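Local coordinates for protein Protease/Reverse transcriptase/ribonuclease H (Eastern chimpanzee simian foamy virus, PDB 7KSF) that combines an aspartic protease, a reverse transcriptase and a ribonuclease H in one polyprotein chain, probably serving viral maturation and the copying of the RNA genome into DNA, at residues L386-N394 with L565-D573; E517-M527 with R556-L565. The protein carries 1 engineered substitution. All coordinates share one frame; numbering follows the deposited sequence.

Contact 1. Residues L386-N394 with L565-D573; sequences LQSILGLLN and LPELKHIPD
Ser388 and Leu392, one turn apart on helix 383-392, meet Ile571 and Leu568 of an irregular loop in a mainly apolar helix-on-loop contact. The loop runs on from strand 557-561, the last of a five-stranded sheet, and passes between that sheet and the helix. The two segments join by side-chain packing, without a hydrogen bond between them. Ile571 reaches toward the helix with its terminal methyl: CG1 lies beside the backbone N (chi1 -76°) and a second bend at chi2 (-64°) brings CD1 against the helix. There Ile571 CD1 lies 3.6 Å from Ser388 CB and also 3.6 Å from Ile389 N, while Leu392 CD2 approaches the same methyl at 4.2 Å. The other branch of Leu392 turns to Leu568, CD1 to CD1 at 3.8 Å, and the two leucines cross at about a right angle. Leu568 and Ile571 thus occupy neighbouring places against one helical turn, and on the side of the sheet both rest on Tyr466 of strand 464-471. The hydroxyl of Ser388 is held within its own helix, OG bonded to Lys384 O, and touches the loop through carbon, with His570 CB 3.5 Å from Ser388 OG. Toward the helix end, the Pro566 ring sets CG 3.9 Å from Gly391 O, and Pro566 O is bound by Asn459 of strand 454-460. The loop is therefore fastened to the sheet by polar and apolar contacts and to the helix by mainly apolar ones, an arrangement consistent with the junction of the thumb with the RNase H-like connection domain of a reverse transcriptase.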
ATOM      1  N   LEU A 386      19.618   3.472  24.821  1.00127.34           N
ATOM      2  CA  LEU A 386      19.026   3.561  26.151  1.00136.29           C
ATOM      3  C   LEU A 386      18.833   5.008  26.597  1.00133.73           C
ATOM      4  O   LEU A 386      17.874   5.310  27.315  1.00129.87           O
ATOM      5  CB  LEU A 386      19.897   2.811  27.162  1.00147.45           C
ATOM      6  CG  LEU A 386      19.352   2.743  28.590  1.00159.02           C
ATOM      7  CD1 LEU A 386      17.966   2.113  28.595  1.00159.34           C
ATOM      8  CD2 LEU A 386      20.301   1.969  29.488  1.00172.77           C
ATOM      9  N   GLN A 387      19.733   5.908  26.190  1.00123.11           N
ATOM     10  CA  GLN A 387      19.540   7.322  26.495  1.00120.05           C
ATOM     11  C   GLN A 387      18.341   7.893  25.751  1.00123.35           C
ATOM     12  O   GLN A 387      17.712   8.846  26.223  1.00119.24           O
ATOM     13  CB  GLN A 387      20.802   8.114  26.147  1.00119.51           C
ATOM     14  CG  GLN A 387      22.022   7.769  26.992  1.00120.66           C
ATOM     15  CD  GLN A 387      23.276   8.476  26.510  1.00121.29           C
ATOM     16  OE1 GLN A 387      23.416   8.782  25.326  1.00119.81           O
ATOM     17  NE2 GLN A 387      24.195   8.740  27.433  1.00126.76           N
ATOM     18  N   SER A 388      18.013   7.323  24.590  1.00125.22           N
ATOM     19  CA  SER A 388      16.884   7.812  23.803  1.00133.26           C
ATOM     20  C   SER A 388      15.560   7.543  24.510  1.00121.02           C
ATOM     21  O   SER A 388      14.687   8.417  24.567  1.00122.54           O
ATOM     22  CB  SER A 388      16.889   7.162  22.418  1.00128.45           C
ATOM     23  OG  SER A 388      18.086   7.450  21.716  1.00114.80           O
ATOM     24  N   ILE A 389      15.395   6.336  25.056  1.00117.75           N
ATOM     25  CA  ILE A 389      14.138   5.980  25.701  1.00120.24           C
ATOM     26  C   ILE A 389      13.983   6.677  27.049  1.00130.02           C
ATOM     27  O   ILE A 389      12.855   6.863  27.519  1.00123.61           O
ATOM     28  CB  ILE A 389      14.035   4.448  25.831  1.00131.31           C
ATOM     29  CG1 ILE A 389      12.652   4.029  26.335  1.00132.99           C
ATOM     30  CG2 ILE A 389      15.125   3.903  26.736  1.00120.96           C
ATOM     31  CD1 ILE A 389      12.488   2.534  26.494  1.00125.74           C
ATOM     32  N   LEU A 390      15.084   7.087  27.680  1.00132.97           N
ATOM     33  CA  LEU A 390      14.982   7.798  28.952  1.00137.21           C
ATOM     34  C   LEU A 390      14.463   9.218  28.749  1.00123.55           C
ATOM     35  O   LEU A 390      13.498   9.634  29.396  1.00119.30           O
ATOM     36  CB  LEU A 390      16.333   7.808  29.663  1.00148.08           C
ATOM     37  CG  LEU A 390      16.780   6.476  30.266  1.00157.60           C
ATOM     38  CD1 LEU A 390      18.094   6.638  31.012  1.00150.54           C
ATOM     39  CD2 LEU A 390      15.704   5.907  31.184  1.00151.28           C
ATOM     40  N   GLY A 391      15.094   9.976  27.849  1.00128.01           N
ATOM     41  CA  GLY A 391      14.592  11.298  27.513  1.00122.95           C
ATOM     42  C   GLY A 391      13.212  11.282  26.890  1.00122.07           C
ATOM     43  O   GLY A 391      12.552  12.325  26.828  1.00122.18           O
ATOM     44  N   LEU A 392      12.762  10.114  26.423  1.00117.00           N
ATOM     45  CA  LEU A 392      11.401   9.979  25.920  1.00116.44           C
ATOM     46  C   LEU A 392      10.388  10.003  27.058  1.00120.68           C
ATOM     47  O   LEU A 392       9.385  10.722  26.993  1.00134.53           O
ATOM     48  CB  LEU A 392      11.278   8.689  25.110  1.00119.57           C
ATOM     49  CG  LEU A 392       9.913   8.349  24.515  1.00117.12           C
ATOM     50  CD1 LEU A 392       9.454   9.444  23.567  1.00138.74           C
ATOM     51  CD2 LEU A 392       9.971   7.010  23.800  1.00130.71           C
ATOM     52  N   LEU A 393      10.634   9.225  28.114  1.00117.39           N
ATOM     53  CA  LEU A 393       9.725   9.163  29.252  1.00117.36           C
ATOM     54  C   LEU A 393       9.805  10.390  30.145  1.00117.15           C
ATOM     55  O   LEU A 393       9.083  10.455  31.146  1.00118.80           O
ATOM     56  CB  LEU A 393      10.016   7.912  30.083  1.00118.10           C
ATOM     57  CG  LEU A 393       9.908   6.573  29.361  1.00126.40           C
ATOM     58  CD1 LEU A 393      10.439   5.465  30.250  1.00144.75           C
ATOM     59  CD2 LEU A 393       8.467   6.299  28.962  1.00127.02           C
ATOM     60  N   ASN A 394      10.649  11.363  29.803  1.00117.40           N
ATOM     61  CA  ASN A 394      10.863  12.519  30.659  1.00117.67           C
ATOM     62  C   ASN A 394       9.613  13.375  30.812  1.00117.19           C
ATOM     63  O   ASN A 394       9.540  14.185  31.743  1.00117.37           O
ATOM     64  CB  ASN A 394      12.012  13.359  30.098  1.00118.64           C
ATOM     65  CG  ASN A 394      12.534  14.370  31.089  1.00128.27           C
ATOM     66  OD1 ASN A 394      12.311  14.245  32.293  1.00142.85           O
ATOM     67  ND2 ASN A 394      13.238  15.377  30.592  1.00141.36           N
ATOM     68  N   LEU A 565      11.015  18.219  21.990  1.00 92.83           N
ATOM     69  CA  LEU A 565      10.900  16.874  21.448  1.00 89.42           C
ATOM     70  C   LEU A 565      12.292  16.287  21.248  1.00 91.07           C
ATOM     71  O   LEU A 565      13.139  16.914  20.600  1.00 90.15           O
ATOM     72  CB  LEU A 565      10.133  16.895  20.133  1.00 87.59           C
ATOM     73  CG  LEU A 565       8.698  17.408  20.260  1.00 86.99           C
ATOM     74  CD1 LEU A 565       7.958  17.258  18.952  1.00 84.82           C
ATOM     75  CD2 LEU A 565       7.970  16.675  21.368  1.00 89.13           C
ATOM     76  N   PRO A 566      12.571  15.105  21.791  1.00 91.24           N
ATOM     77  CA  PRO A 566      13.924  14.548  21.694  1.00 92.19           C
ATOM     78  C   PRO A 566      14.163  13.831  20.377  1.00 92.73           C
ATOM     79  O   PRO A 566      13.244  13.681  19.567  1.00 92.63           O
ATOM     80  CB  PRO A 566      13.971  13.575  22.875  1.00 93.93           C
ATOM     81  CG  PRO A 566      12.564  13.077  22.961  1.00 95.31           C
ATOM     82  CD  PRO A 566      11.676  14.242  22.579  1.00 92.15           C
ATOM     83  N   GLU A 567      15.400  13.392  20.160  1.00 93.53           N
ATOM     84  CA  GLU A 567      15.720  12.596  18.986  1.00 95.97           C
ATOM     85  C   GLU A 567      15.390  11.134  19.260  1.00 94.74           C
ATOM     86  O   GLU A 567      15.845  10.563  20.256  1.00 96.00           O
ATOM     87  CB  GLU A 567      17.195  12.753  18.614  1.00 95.48           C
ATOM     88  CG  GLU A 567      17.569  12.034  17.327  1.00113.81           C
ATOM     89  CD  GLU A 567      16.750  12.510  16.141  1.00109.21           C
ATOM     90  OE1 GLU A 567      16.661  13.739  15.936  1.00125.02           O
ATOM     91  OE2 GLU A 567      16.183  11.661  15.420  1.00 99.67           O
ATOM     92  N   LEU A 568      14.592  10.534  18.376  1.00 94.71           N
ATOM     93  CA  LEU A 568      14.158   9.150  18.512  1.00 96.11           C
ATOM     94  C   LEU A 568      14.657   8.286  17.357  1.00103.87           C
ATOM     95  O   LEU A 568      13.964   7.362  16.916  1.00 96.14           O
ATOM     96  CB  LEU A 568      12.635   9.071  18.622  1.00 94.61           C
ATOM     97  CG  LEU A 568      12.008   9.874  19.758  1.00 95.02           C
ATOM     98  CD1 LEU A 568      10.540   9.511  19.900  1.00 95.38           C
ATOM     99  CD2 LEU A 568      12.756   9.629  21.057  1.00 97.54           C
ATOM    100  N   LYS A 569      15.859   8.573  16.855  1.00 99.91           N
ATOM    101  CA  LYS A 569      16.424   7.745  15.797  1.00 97.81           C
ATOM    102  C   LYS A 569      17.004   6.453  16.349  1.00 99.18           C
ATOM    103  O   LYS A 569      16.950   5.411  15.687  1.00106.54           O
ATOM    104  CB  LYS A 569      17.495   8.515  15.024  1.00111.27           C
ATOM    105  CG  LYS A 569      18.695   8.934  15.865  1.00103.40           C
ATOM    106  CD  LYS A 569      19.969   9.030  15.033  1.00100.82           C
ATOM    107  CE  LYS A 569      19.838  10.036  13.899  1.00107.55           C
ATOM    108  NZ  LYS A 569      21.091  10.131  13.093  1.00 95.64           N
ATOM    109  N   HIS A 570      17.573   6.502  17.551  1.00101.02           N
ATOM    110  CA  HIS A 570      18.136   5.326  18.194  1.00110.79           C
ATOM    111  C   HIS A 570      17.134   4.614  19.085  1.00104.45           C
ATOM    112  O   HIS A 570      17.529   3.737  19.861  1.00106.62           O
ATOM    113  CB  HIS A 570      19.380   5.705  19.002  1.00108.81           C
ATOM    114  CG  HIS A 570      20.605   5.913  18.164  1.00110.52           C
ATOM    115  ND1 HIS A 570      20.953   7.141  17.643  1.00103.11           N
ATOM    116  CD2 HIS A 570      21.561   5.047  17.757  1.00126.97           C
ATOM    117  CE1 HIS A 570      22.074   7.021  16.953  1.00103.54           C
ATOM    118  NE2 HIS A 570      22.464   5.759  17.006  1.00113.13           N
ATOM    119  N   ILE A 571      15.857   4.967  19.005  1.00104.78           N
ATOM    120  CA  ILE A 571      14.855   4.230  19.781  1.00103.47           C
ATOM    121  C   ILE A 571      14.818   2.787  19.299  1.00108.95           C
ATOM    122  O   ILE A 571      14.711   2.543  18.080  1.00103.82           O
ATOM    123  CB  ILE A 571      13.473   4.890  19.656  1.00101.30           C
ATOM    124  CG1 ILE A 571      13.411   6.141  20.524  1.00102.42           C
ATOM    125  CG2 ILE A 571      12.386   3.921  20.092  1.00101.05           C
ATOM    126  CD1 ILE A 571      13.541   5.848  21.993  1.00106.57           C
ATOM    127  N   PRO A 572      14.912   1.804  20.191  1.00110.78           N
ATOM    128  CA  PRO A 572      14.882   0.401  19.760  1.00106.99           C
ATOM    129  C   PRO A 572      13.560   0.022  19.112  1.00106.96           C
ATOM    130  O   PRO A 572      12.632   0.834  19.036  1.00105.56           O
ATOM    131  CB  PRO A 572      15.115  -0.373  21.063  1.00111.62           C
ATOM    132  CG  PRO A 572      15.765   0.610  21.984  1.00114.26           C
ATOM    133  CD  PRO A 572      15.169   1.934  21.635  1.00119.96           C
ATOM    134  N   ASP A 573      13.469  -1.217  18.643  1.00117.22           N
ATOM    135  CA  ASP A 573      12.274  -1.671  17.948  1.00116.09           C
ATOM    136  C   ASP A 573      11.109  -1.823  18.913  1.00109.52           C
ATOM    137  O   ASP A 573      11.256  -2.353  20.017  1.00111.06           O
ATOM    138  CB  ASP A 573      12.539  -3.000  17.243  1.00122.40           C
ATOM    139  CG  ASP A 573      13.501  -2.861  16.086  1.00129.70           C
ATOM    140  OD1 ASP A 573      13.469  -1.812  15.408  1.00130.35           O
ATOM    141  OD2 ASP A 573      14.287  -3.802  15.854  1.00136.35           O
TER

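Contact 2. Residues E517-M527 with R556-L565; sequences EILVYSPIVSM and RIQFHYDKTL
Val520 and Phe559 run alongside each other with their ends in one direction, on parallel strands 518-522 and 557-561. The Phe559 ring comes obliquely alongside the valine, CD2 3.6 Å from Val520 CB. After the turn that follows strand 518-522, Met527 folds back through two successive bends (chi2 -50°, chi3 -58°), with CG against Phe559 CB and SD in an oblique Met-aromatic contact, 5.1 Å from the centroid of the Phe559 ring. On the opposite face of the sheet Leu519 runs beside Gln558, extended beyond CG, whose CD is 3.5 Å from Leu519 CD1. Next along this face, the Tyr521 and His560 rings form an oblique pair, with centroids 5.7 Å apart and planes at 37°. At the end of its strand Tyr561 turns its ring to Val525. Val525 CG2 stands over the ring in a CH-pi contact, 3.8 Å from the centroid, while Pro523 O meets the ring edge. Asp562 forms an Asx turn by accepting Thr564 N, and Leu565 CD1 packs on Pro523 CD at 3.5 Å.

Six N-H...O bonds join the backbones, the shortest from His560 N to Val520 O (2.7 Å). Leu519 and Tyr521 direct their own backbone bonds to strand 454-460. The chemistry implies that backbone bonding sets the register of this outermost strand, while apolar and aromatic contacts predominate on the Val520/Phe559 face and mixed polar and apolar ones on the Leu519/Tyr521 face.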
ATOM      1  N   GLU A 517     -10.204  23.820  16.899  1.00 95.70           N
ATOM      2  CA  GLU A 517      -8.974  23.875  16.125  1.00 94.84           C
ATOM      3  C   GLU A 517      -7.919  22.967  16.740  1.00 94.54           C
ATOM      4  O   GLU A 517      -7.886  22.747  17.955  1.00 94.94           O
ATOM      5  CB  GLU A 517      -8.447  25.310  16.048  1.00114.25           C
ATOM      6  CG  GLU A 517      -9.430  26.308  15.456  1.00117.74           C
ATOM      7  CD  GLU A 517      -8.886  27.725  15.446  1.00117.75           C
ATOM      8  OE1 GLU A 517      -7.718  27.923  15.843  1.00117.13           O
ATOM      9  OE2 GLU A 517      -9.631  28.643  15.039  1.00112.21           O
ATOM     10  N   ILE A 518      -7.044  22.440  15.889  1.00 93.63           N
ATOM     11  CA  ILE A 518      -6.021  21.478  16.288  1.00 93.19           C
ATOM     12  C   ILE A 518      -4.655  22.092  16.023  1.00 92.32           C
ATOM     13  O   ILE A 518      -4.383  22.559  14.911  1.00 94.56           O
ATOM     14  CB  ILE A 518      -6.176  20.145  15.535  1.00 93.13           C
ATOM     15  CG1 ILE A 518      -7.539  19.524  15.822  1.00 94.07           C
ATOM     16  CG2 ILE A 518      -5.054  19.190  15.905  1.00 92.47           C
ATOM     17  CD1 ILE A 518      -7.770  18.223  15.100  1.00 94.77           C
ATOM     18  N   LEU A 519      -3.804  22.093  17.040  1.00 92.07           N
ATOM     19  CA  LEU A 519      -2.426  22.547  16.915  1.00 90.84           C
ATOM     20  C   LEU A 519      -1.501  21.351  17.104  1.00 90.03           C
ATOM     21  O   LEU A 519      -1.637  20.606  18.078  1.00 91.04           O
ATOM     22  CB  LEU A 519      -2.102  23.638  17.938  1.00 95.50           C
ATOM     23  CG  LEU A 519      -2.555  25.068  17.630  1.00 94.56           C
ATOM     24  CD1 LEU A 519      -4.070  25.219  17.711  1.00104.50           C
ATOM     25  CD2 LEU A 519      -1.863  26.034  18.573  1.00106.37           C
ATOM     26  N   VAL A 520      -0.574  21.172  16.171  1.00 88.66           N
ATOM     27  CA  VAL A 520       0.324  20.026  16.168  1.00 88.23           C
ATOM     28  C   VAL A 520       1.742  20.529  16.377  1.00 87.18           C
ATOM     29  O   VAL A 520       2.196  21.438  15.675  1.00 86.85           O
ATOM     30  CB  VAL A 520       0.211  19.219  14.862  1.00 87.66           C
ATOM     31  CG1 VAL A 520       1.144  18.022  14.901  1.00 87.56           C
ATOM     32  CG2 VAL A 520      -1.222  18.770  14.646  1.00 88.90           C
ATOM     33  N   TYR A 521       2.433  19.944  17.348  1.00 87.28           N
ATOM     34  CA  TYR A 521       3.834  20.236  17.597  1.00 86.33           C
ATOM     35  C   TYR A 521       4.684  19.090  17.070  1.00 85.47           C
ATOM     36  O   TYR A 521       4.318  17.919  17.203  1.00 87.03           O
ATOM     37  CB  TYR A 521       4.091  20.460  19.088  1.00 87.42           C
ATOM     38  CG  TYR A 521       3.411  21.700  19.627  1.00103.11           C
ATOM     39  CD1 TYR A 521       2.072  21.675  19.996  1.00108.27           C
ATOM     40  CD2 TYR A 521       4.105  22.893  19.759  1.00109.47           C
ATOM     41  CE1 TYR A 521       1.447  22.801  20.484  1.00109.99           C
ATOM     42  CE2 TYR A 521       3.486  24.028  20.249  1.00100.84           C
ATOM     43  CZ  TYR A 521       2.158  23.977  20.609  1.00 92.24           C
ATOM     44  OH  TYR A 521       1.537  25.101  21.095  1.00 94.22           O
ATOM     45  N   SER A 522       5.819  19.438  16.472  1.00 84.01           N
ATOM     46  CA  SER A 522       6.625  18.472  15.744  1.00 83.04           C
ATOM     47  C   SER A 522       8.077  18.927  15.752  1.00 82.45           C
ATOM     48  O   SER A 522       8.345  20.130  15.847  1.00 82.30           O
ATOM     49  CB  SER A 522       6.122  18.322  14.303  1.00 82.04           C
ATOM     50  OG  SER A 522       5.650  19.562  13.809  1.00 82.55           O
ATOM     51  N   PRO A 523       9.027  17.992  15.658  1.00 82.34           N
ATOM     52  CA  PRO A 523      10.444  18.383  15.587  1.00 81.68           C
ATOM     53  C   PRO A 523      10.826  19.113  14.314  1.00 84.18           C
ATOM     54  O   PRO A 523      12.008  19.432  14.142  1.00 93.15           O
ATOM     55  CB  PRO A 523      11.188  17.036  15.679  1.00 82.04           C
ATOM     56  CG  PRO A 523      10.174  16.045  16.140  1.00 83.55           C
ATOM     57  CD  PRO A 523       8.852  16.532  15.660  1.00 83.24           C
ATOM     58  N   ILE A 524       9.884  19.397  13.428  1.00 81.11           N
ATOM     59  CA  ILE A 524      10.186  20.063  12.170  1.00 80.92           C
ATOM     60  C   ILE A 524      10.073  21.568  12.370  1.00 80.58           C
ATOM     61  O   ILE A 524       9.126  22.052  13.004  1.00 85.56           O
ATOM     62  CB  ILE A 524       9.250  19.574  11.059  1.00 90.93           C
ATOM     63  CG1 ILE A 524       7.795  19.803  11.471  1.00 81.17           C
ATOM     64  CG2 ILE A 524       9.524  18.097  10.753  1.00 81.38           C
ATOM     65  CD1 ILE A 524       6.795  19.048  10.651  1.00101.37           C
ATOM     66  N   VAL A 525      11.041  22.314  11.836  1.00 80.55           N
ATOM     67  CA  VAL A 525      11.116  23.740  12.134  1.00 80.27           C
ATOM     68  C   VAL A 525      10.173  24.534  11.245  1.00 93.90           C
ATOM     69  O   VAL A 525       9.434  25.405  11.719  1.00 87.91           O
ATOM     70  CB  VAL A 525      12.567  24.241  12.000  1.00 79.88           C
ATOM     71  CG1 VAL A 525      12.667  25.683  12.480  1.00 79.59           C
ATOM     72  CG2 VAL A 525      13.509  23.341  12.781  1.00 79.68           C
ATOM     73  N   SER A 526      10.184  24.253   9.944  1.00107.70           N
ATOM     74  CA  SER A 526       9.429  25.025   8.965  1.00 80.79           C
ATOM     75  C   SER A 526       8.652  24.073   8.074  1.00 81.25           C
ATOM     76  O   SER A 526       9.237  23.162   7.478  1.00 81.30           O
ATOM     77  CB  SER A 526      10.361  25.901   8.122  1.00 80.50           C
ATOM     78  OG  SER A 526       9.648  26.543   7.081  1.00 80.99           O
ATOM     79  N   MET A 527       7.333  24.274   7.992  1.00 81.82           N
ATOM     80  CA  MET A 527       6.520  23.478   7.081  1.00 82.07           C
ATOM     81  C   MET A 527       6.802  23.841   5.629  1.00 93.72           C
ATOM     82  O   MET A 527       6.805  22.968   4.754  1.00 92.70           O
ATOM     83  CB  MET A 527       5.036  23.669   7.389  1.00 96.24           C
ATOM     84  CG  MET A 527       4.527  22.850   8.556  1.00 89.77           C
ATOM     85  SD  MET A 527       4.974  21.108   8.428  1.00 88.50           S
ATOM     86  CE  MET A 527       4.245  20.666   6.856  1.00 82.74           C
ATOM     87  N   ARG A 556      -8.139  25.167  10.262  1.00 99.95           N
ATOM     88  CA  ARG A 556      -8.400  24.596  11.581  1.00 95.16           C
ATOM     89  C   ARG A 556      -7.145  23.981  12.186  1.00 94.59           C
ATOM     90  O   ARG A 556      -7.007  23.940  13.415  1.00 94.31           O
ATOM     91  CB  ARG A 556      -9.500  23.543  11.485  1.00 95.10           C
ATOM     92  CG  ARG A 556     -10.862  24.089  11.096  1.00 98.39           C
ATOM     93  CD  ARG A 556     -11.505  24.827  12.256  1.00104.33           C
ATOM     94  NE  ARG A 556     -12.905  25.142  11.991  1.00113.75           N
ATOM     95  CZ  ARG A 556     -13.775  25.522  12.921  1.00104.18           C
ATOM     96  NH1 ARG A 556     -13.390  25.632  14.184  1.00110.20           N
ATOM     97  NH2 ARG A 556     -15.030  25.785  12.587  1.00 93.55           N
ATOM     98  N   ILE A 557      -6.231  23.499  11.350  1.00 94.39           N
ATOM     99  CA  ILE A 557      -5.022  22.824  11.798  1.00 92.86           C
ATOM    100  C   ILE A 557      -3.831  23.747  11.574  1.00 92.30           C
ATOM    101  O   ILE A 557      -3.720  24.395  10.528  1.00 95.40           O
ATOM    102  CB  ILE A 557      -4.828  21.481  11.062  1.00119.28           C
ATOM    103  CG1 ILE A 557      -6.082  20.615  11.206  1.00114.64           C
ATOM    104  CG2 ILE A 557      -3.607  20.747  11.600  1.00102.79           C
ATOM    105  CD1 ILE A 557      -6.009  19.300  10.462  1.00 94.86           C
ATOM    106  N   GLN A 558      -2.994  23.843  12.608  1.00 91.06           N
ATOM    107  CA  GLN A 558      -1.763  24.674  12.591  1.00 89.53           C
ATOM    108  C   GLN A 558      -0.608  23.810  13.094  1.00 88.21           C
ATOM    109  O   GLN A 558      -0.826  23.020  14.028  1.00 88.51           O
ATOM    110  CB  GLN A 558      -1.918  25.913  13.474  1.00 90.35           C
ATOM    111  CG  GLN A 558      -3.351  26.188  13.908  1.00 92.15           C
ATOM    112  CD  GLN A 558      -3.407  27.304  14.921  1.00 98.47           C
ATOM    113  OE1 GLN A 558      -2.380  27.797  15.381  1.00112.40           O
ATOM    114  NE2 GLN A 558      -4.614  27.710  15.279  1.00105.60           N
ATOM    115  N   PHE A 559       0.572  23.969  12.497  1.00 86.93           N
ATOM    116  CA  PHE A 559       1.734  23.171  12.871  1.00 86.20           C
ATOM    117  C   PHE A 559       2.816  24.060  13.465  1.00 85.99           C
ATOM    118  O   PHE A 559       3.211  25.060  12.855  1.00 85.89           O
ATOM    119  CB  PHE A 559       2.277  22.410  11.661  1.00 89.31           C
ATOM    120  CG  PHE A 559       1.306  21.427  11.082  1.00 86.66           C
ATOM    121  CD1 PHE A 559       0.411  21.817  10.100  1.00 95.76           C
ATOM    122  CD2 PHE A 559       1.278  20.117  11.527  1.00 86.46           C
ATOM    123  CE1 PHE A 559      -0.488  20.918   9.569  1.00 88.57           C
ATOM    124  CE2 PHE A 559       0.380  19.212  10.999  1.00 92.22           C
ATOM    125  CZ  PHE A 559      -0.505  19.611  10.019  1.00 94.07           C
ATOM    126  N   HIS A 560       3.302  23.680  14.646  1.00 85.93           N
ATOM    127  CA  HIS A 560       4.326  24.426  15.363  1.00 86.63           C
ATOM    128  C   HIS A 560       5.552  23.557  15.590  1.00 84.47           C
ATOM    129  O   HIS A 560       5.440  22.358  15.855  1.00 84.23           O
ATOM    130  CB  HIS A 560       3.810  24.927  16.712  1.00 99.44           C
ATOM    131  CG  HIS A 560       3.131  26.257  16.645  1.00100.17           C
ATOM    132  ND1 HIS A 560       1.847  26.413  16.167  1.00 97.12           N
ATOM    133  CD2 HIS A 560       3.557  27.494  16.992  1.00 92.90           C
ATOM    134  CE1 HIS A 560       1.511  27.690  16.226  1.00109.06           C
ATOM    135  NE2 HIS A 560       2.530  28.367  16.721  1.00114.56           N
ATOM    136  N   TYR A 561       6.725  24.177  15.494  1.00 83.35           N
ATOM    137  CA  TYR A 561       7.973  23.504  15.818  1.00 82.55           C
ATOM    138  C   TYR A 561       8.127  23.404  17.324  1.00 83.00           C
ATOM    139  O   TYR A 561       7.856  24.361  18.056  1.00100.35           O
ATOM    140  CB  TYR A 561       9.161  24.258  15.220  1.00 81.69           C
ATOM    141  CG  TYR A 561      10.511  23.774  15.700  1.00 81.46           C
ATOM    142  CD1 TYR A 561      10.885  22.442  15.579  1.00 81.28           C
ATOM    143  CD2 TYR A 561      11.425  24.659  16.257  1.00 81.37           C
ATOM    144  CE1 TYR A 561      12.119  22.003  16.013  1.00 81.06           C
ATOM    145  CE2 TYR A 561      12.663  24.230  16.691  1.00 81.30           C
ATOM    146  CZ  TYR A 561      13.004  22.902  16.567  1.00 80.94           C
ATOM    147  OH  TYR A 561      14.238  22.476  16.998  1.00 80.82           O
ATOM    148  N   ASP A 562       8.557  22.236  17.792  1.00 87.22           N
ATOM    149  CA  ASP A 562       8.725  21.973  19.215  1.00 83.60           C
ATOM    150  C   ASP A 562      10.166  21.565  19.477  1.00 84.09           C
ATOM    151  O   ASP A 562      10.661  20.603  18.884  1.00 89.47           O
ATOM    152  CB  ASP A 562       7.753  20.888  19.685  1.00 84.60           C
ATOM    153  CG  ASP A 562       7.499  20.950  21.174  1.00 85.67           C
ATOM    154  OD1 ASP A 562       8.392  21.423  21.907  1.00 85.98           O
ATOM    155  OD2 ASP A 562       6.408  20.537  21.616  1.00 86.54           O
ATOM    156  N   LYS A 563      10.836  22.300  20.369  1.00 84.78           N
ATOM    157  CA  LYS A 563      12.236  22.035  20.674  1.00 85.47           C
ATOM    158  C   LYS A 563      12.407  20.940  21.717  1.00 87.18           C
ATOM    159  O   LYS A 563      13.391  20.193  21.665  1.00 92.93           O
ATOM    160  CB  LYS A 563      12.920  23.313  21.164  1.00 94.54           C
ATOM    161  CG  LYS A 563      12.829  24.483  20.201  1.00106.69           C
ATOM    162  CD  LYS A 563      13.510  25.722  20.764  1.00101.30           C
ATOM    163  CE  LYS A 563      13.434  26.885  19.789  1.00 96.08           C
ATOM    164  NZ  LYS A 563      14.107  28.110  20.307  1.00 92.65           N
ATOM    165  N   THR A 564      11.473  20.829  22.668  1.00 87.63           N
ATOM    166  CA  THR A 564      11.605  19.841  23.728  1.00 93.78           C
ATOM    167  C   THR A 564      11.459  18.412  23.229  1.00105.59           C
ATOM    168  O   THR A 564      11.747  17.480  23.985  1.00124.56           O
ATOM    169  CB  THR A 564      10.578  20.091  24.832  1.00106.52           C
ATOM    170  OG1 THR A 564      10.937  19.332  25.992  1.00108.25           O
ATOM    171  CG2 THR A 564       9.195  19.658  24.379  1.00 88.52           C
ATOM    172  N   LEU A 565      11.015  18.219  21.990  1.00 92.83           N
ATOM    173  CA  LEU A 565      10.900  16.874  21.448  1.00 89.42           C
ATOM    174  C   LEU A 565      12.292  16.287  21.248  1.00 91.07           C
ATOM    175  O   LEU A 565      13.139  16.914  20.600  1.00 90.15           O
ATOM    176  CB  LEU A 565      10.133  16.895  20.133  1.00 87.59           C
ATOM    177  CG  LEU A 565       8.698  17.408  20.260  1.00 86.99           C
ATOM    178  CD1 LEU A 565       7.958  17.258  18.952  1.00 84.82           C
ATOM    179  CD2 LEU A 565       7.970  16.675  21.368  1.00 89.13           C
TER

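Overall arrangement
From the N terminus the chain first passes helix 383-392, whose segment 386-394 meets a partner 171 residues further on. It then builds strands 454-460, 464-471 and 477-484 and helix 494-513 before reaching 517-527. Contact 2 closes a short, partly helical loop by adding strand 557-561 beside strand 518-522, completing the 3-2-1-4-5 order of an RNase H-like sheet. Straight afterwards the chain enters 565-573 and returns to the helix, so contact 1 closes the longer loop with contact 2 nested inside it. Leu565 belongs to both, although the centres lie about 19 Å apart. Contact 2 adds the edge strand to the sheet; contact 1 joins the loop that leaves it to helix 383-392.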